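Local coordinates for ribosome maturation protein SDO1 homolog (Methanothermobacter thermautotrophicus, PDB 2WBM) that probably takes part in ribosome maturation and binds RNA, as a conformationally flexible archaeal member of the SDO1/SBDS family, at residues 168-171 with 172-176; 139-142 with 143-147. All blocks are in the same frame, centred on the assembly; numbering follows the deposited sequence.

Both contacts belong to domain II of this SBDS-family protein, and their centres lie about 13 Å apart on the same side of the chain's centre. Contact 2 comes first along the chain: 139-142 lies in the loop that follows strand 132-133, and helix 143-152 begins with 143-147. Contact 1 follows on the next helix, 163-174, near its C-terminal end. The two touch through Ile-174 CD1 and Ile-146 CG2, 4.3 Å apart, so the start of one helix packs against the end of the next. Both helices also rest side chains on the long helix 110-131, so the three helices pack together within domain II, largely through apolar side chains here.

Contact 1: 168-171 with 172-176; sequences NIVL and KAIRT
With CG1 of Ile-174 lodged between its own backbone N and carbonyl carbon (chi1 68°), this branch lies against the backbone of the preceding turn, where CG1 is 3.4 Å from Val-170 O. The same torsion sets CG2 beside the backbone N, and from there it meets CG1 of Val-170 at 4.2 Å, one methyl against another a helical turn apart. Arg-175 takes a similar first torsion (chi1 77°) and then runs extended to NE, which carries its guanidinium back beside Lys-172. CG of Lys-172 sits over the centre of one guanidinium face, 3.6 Å above the plane; the aliphatic part of the lysine does the touching.

The backbone here is the hydrogen-bond ladder of the last turns of an alpha helix. Lys-172 N donates to Asn-168 O, and Ala-173 N follows to Ile-169 O at 3.1 Å. The bond from Ile-174 N to Val-170 O is shorter, 2.9 Å. Beyond it the pattern weakens: Leu-171 O receives weak bonds from both Ile-174 N and Arg-175 N, the latter at 3.0 Å.

Val-170 and Ile-174 form the buried, apolar side of this helix end. Val-170 packs on Ile-124 and Ile-128 of the long helix 110-131 and shares Met-150 of helix 143-152 with Ile-174. Leu-171 and Arg-175, both more open to solvent, touch Ile-180, in the loop that leads to strand 181-191.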
# COMPACT_ATOMS: atom_id res chain seq x y z
N ASN A 168 5.17 -6.20 -5.64
CA ASN A 168 6.02 -6.62 -6.76
C ASN A 168 6.87 -7.87 -6.47
O ASN A 168 7.04 -8.72 -7.34
CB ASN A 168 6.91 -5.47 -7.24
CG ASN A 168 6.12 -4.31 -7.80
OD1 ASN A 168 5.03 -4.48 -8.37
ND2 ASN A 168 6.66 -3.11 -7.65
N ILE A 169 7.40 -7.95 -5.25
CA ILE A 169 8.13 -9.15 -4.79
C ILE A 169 7.22 -10.38 -4.80
O ILE A 169 7.57 -11.43 -5.35
CB ILE A 169 8.69 -8.94 -3.36
CG1 ILE A 169 9.74 -7.81 -3.37
CG2 ILE A 169 9.29 -10.25 -2.81
CD1 ILE A 169 10.18 -7.35 -1.97
N VAL A 170 6.04 -10.23 -4.21
CA VAL A 170 5.10 -11.34 -4.10
C VAL A 170 4.58 -11.77 -5.48
O VAL A 170 4.50 -12.97 -5.79
CB VAL A 170 3.94 -11.02 -3.13
CG1 VAL A 170 2.91 -12.14 -3.12
CG2 VAL A 170 4.47 -10.79 -1.70
N LEU A 171 4.27 -10.79 -6.33
CA LEU A 171 3.80 -11.12 -7.67
C LEU A 171 4.82 -12.01 -8.40
O LEU A 171 4.45 -13.02 -9.01
CB LEU A 171 3.51 -9.85 -8.48
CG LEU A 171 3.00 -10.04 -9.91
CD1 LEU A 171 1.68 -10.81 -9.93
CD2 LEU A 171 2.87 -8.68 -10.60
N LYS A 172 6.09 -11.64 -8.31
CA LYS A 172 7.17 -12.40 -8.93
C LYS A 172 7.24 -13.83 -8.39
O LYS A 172 7.44 -14.78 -9.15
CB LYS A 172 8.51 -11.69 -8.74
CG LYS A 172 9.48 -11.96 -9.85
CD LYS A 172 10.92 -11.69 -9.44
CE LYS A 172 11.88 -12.11 -10.55
NZ LYS A 172 13.28 -12.08 -10.09
N ALA A 173 7.06 -13.97 -7.07
CA ALA A 173 7.07 -15.28 -6.42
C ALA A 173 5.91 -16.19 -6.84
O ALA A 173 6.10 -17.40 -7.03
CB ALA A 173 7.10 -15.12 -4.89
N ILE A 174 4.72 -15.63 -7.02
CA ILE A 174 3.55 -16.45 -7.34
C ILE A 174 3.30 -16.71 -8.83
O ILE A 174 2.51 -17.59 -9.19
CB ILE A 174 2.26 -15.91 -6.68
CG1 ILE A 174 1.85 -14.56 -7.31
CG2 ILE A 174 2.42 -15.84 -5.15
CD1 ILE A 174 0.51 -14.03 -6.84
N ARG A 175 3.97 -15.95 -9.70
CA ARG A 175 3.74 -16.08 -11.14
C ARG A 175 4.18 -17.43 -11.72
O ARG A 175 3.81 -17.78 -12.84
CB ARG A 175 4.38 -14.91 -11.92
CG ARG A 175 5.88 -15.01 -12.08
CD ARG A 175 6.48 -13.78 -12.77
NE ARG A 175 7.91 -13.98 -13.02
CZ ARG A 175 8.78 -13.01 -13.27
NH1 ARG A 175 8.39 -11.74 -13.32
NH2 ARG A 175 10.06 -13.30 -13.48
N THR A 176 4.97 -18.19 -10.96
CA THR A 176 5.29 -19.57 -11.34
C THR A 176 4.22 -20.56 -10.86
O THR A 176 4.19 -21.70 -11.32
CB THR A 176 6.69 -20.02 -10.83
OG1 THR A 176 6.84 -19.67 -9.45
CG2 THR A 176 7.79 -19.38 -11.66

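Contact 2: 139-142 with 143-147; sequences LPHP and PKRIE
The N-terminus of helix 143-152, in domain II of this SBDS-family protein, starts at a pair of prolines, with Pro-142 at the N-cap position and Pro-143 opening the first turn. Having no N-H to give, Pro-143 suits a first-turn position, where the amide would have no helical carbonyl before it. Its ring follows directly on that of Pro-142, whose CB is 3.8 Å from Pro-143 CD.

Pro-142 O is the first acceptor of the new helix. Arg-145 N donates to it at 2.9 Å, and Ile-146 N adds a longer, weak bond at 3.3 Å, so one oxygen collects two amides of the opening turn. Glu-147 N then bonds to Pro-143 O, and the regular alpha-helical pattern is under way.

His-141, just ahead of the cap and buried, points its CB toward the helix. That CB meets the end of Ile-146, CD1, at 3.6 Å, the two side chains crossing at about a right angle. Ile-146 arrives there with CG1 beside its backbone N and a further bend at chi2 (-50°), which swings CD1 in to the histidine. The ring's NE2 is bonded to Pro-179 O, which ties the approach to the helix to the segment just before strand 181-191. Pro-143 and Ile-146 pack on the long helix 110-131, and Glu-147 makes a salt bridge with Arg-121 of that helix.

With chi1 at -168°, Arg-145 meets the histidine through its aliphatic CG, which approaches the ring obliquely; the chain then bends at chi2, and the guanidinium plane ends 75° from the imidazole, while CG stays 4.1 Å from His-141 ND1.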
# COMPACT_ATOMS: atom_id res chain seq x y z
N LEU A 139 -9.48 -12.77 -17.30
CA LEU A 139 -10.36 -12.66 -16.12
C LEU A 139 -9.60 -12.37 -14.82
O LEU A 139 -8.40 -12.63 -14.72
CB LEU A 139 -11.19 -13.94 -15.97
CG LEU A 139 -12.13 -14.31 -17.11
CD1 LEU A 139 -12.77 -15.67 -16.87
CD2 LEU A 139 -13.20 -13.22 -17.33
N PRO A 140 -10.31 -11.83 -13.81
CA PRO A 140 -9.72 -11.57 -12.49
C PRO A 140 -9.41 -12.84 -11.72
O PRO A 140 -10.04 -13.87 -11.95
CB PRO A 140 -10.85 -10.82 -11.75
CG PRO A 140 -11.75 -10.31 -12.81
CD PRO A 140 -11.71 -11.37 -13.86
N HIS A 141 -8.44 -12.77 -10.81
CA HIS A 141 -8.23 -13.82 -9.82
C HIS A 141 -8.90 -13.38 -8.53
O HIS A 141 -8.63 -12.28 -8.04
CB HIS A 141 -6.74 -14.03 -9.55
CG HIS A 141 -5.98 -14.68 -10.67
ND1 HIS A 141 -6.19 -16.00 -11.03
CD2 HIS A 141 -5.00 -14.22 -11.47
CE1 HIS A 141 -5.37 -16.30 -12.03
NE2 HIS A 141 -4.65 -15.24 -12.32
N PRO A 142 -9.79 -14.21 -7.96
CA PRO A 142 -10.33 -13.87 -6.64
C PRO A 142 -9.20 -13.80 -5.59
O PRO A 142 -8.17 -14.47 -5.75
CB PRO A 142 -11.26 -15.05 -6.33
CG PRO A 142 -11.56 -15.67 -7.65
CD PRO A 142 -10.31 -15.49 -8.45
N PRO A 143 -9.38 -12.96 -4.55
CA PRO A 143 -8.42 -12.91 -3.43
C PRO A 143 -8.00 -14.29 -2.90
O PRO A 143 -6.81 -14.52 -2.68
CB PRO A 143 -9.19 -12.12 -2.36
CG PRO A 143 -10.02 -11.17 -3.16
CD PRO A 143 -10.44 -11.94 -4.40
N LYS A 144 -8.96 -15.20 -2.73
CA LYS A 144 -8.67 -16.56 -2.24
C LYS A 144 -7.65 -17.30 -3.12
O LYS A 144 -6.85 -18.09 -2.60
CB LYS A 144 -9.95 -17.39 -2.13
CG LYS A 144 -10.86 -16.99 -0.99
CD LYS A 144 -12.21 -17.69 -1.09
CE LYS A 144 -13.25 -17.05 -0.17
NZ LYS A 144 -12.88 -17.15 1.27
N ARG A 145 -7.67 -17.05 -4.42
CA ARG A 145 -6.76 -17.72 -5.35
C ARG A 145 -5.33 -17.19 -5.21
O ARG A 145 -4.36 -17.97 -5.25
CB ARG A 145 -7.23 -17.57 -6.80
CG ARG A 145 -6.49 -18.47 -7.80
CD ARG A 145 -6.86 -19.92 -7.55
NE ARG A 145 -5.91 -20.88 -8.12
CZ ARG A 145 -4.74 -21.21 -7.58
NH1 ARG A 145 -4.32 -20.63 -6.46
NH2 ARG A 145 -3.97 -22.12 -8.18
N ILE A 146 -5.22 -15.88 -5.03
CA ILE A 146 -3.95 -15.21 -4.79
C ILE A 146 -3.35 -15.74 -3.49
O ILE A 146 -2.17 -16.05 -3.42
CB ILE A 146 -4.11 -13.67 -4.72
CG1 ILE A 146 -4.66 -13.08 -6.03
CG2 ILE A 146 -2.79 -13.00 -4.33
CD1 ILE A 146 -3.95 -13.54 -7.29
N GLU A 147 -4.18 -15.81 -2.45
CA GLU A 147 -3.75 -16.31 -1.15
C GLU A 147 -3.20 -17.74 -1.27
O GLU A 147 -2.15 -18.06 -0.69
CB GLU A 147 -4.91 -16.28 -0.16
CG GLU A 147 -4.54 -16.71 1.25
CD GLU A 147 -5.72 -16.63 2.21
OE1 GLU A 147 -6.84 -17.00 1.81
OE2 GLU A 147 -5.51 -16.19 3.36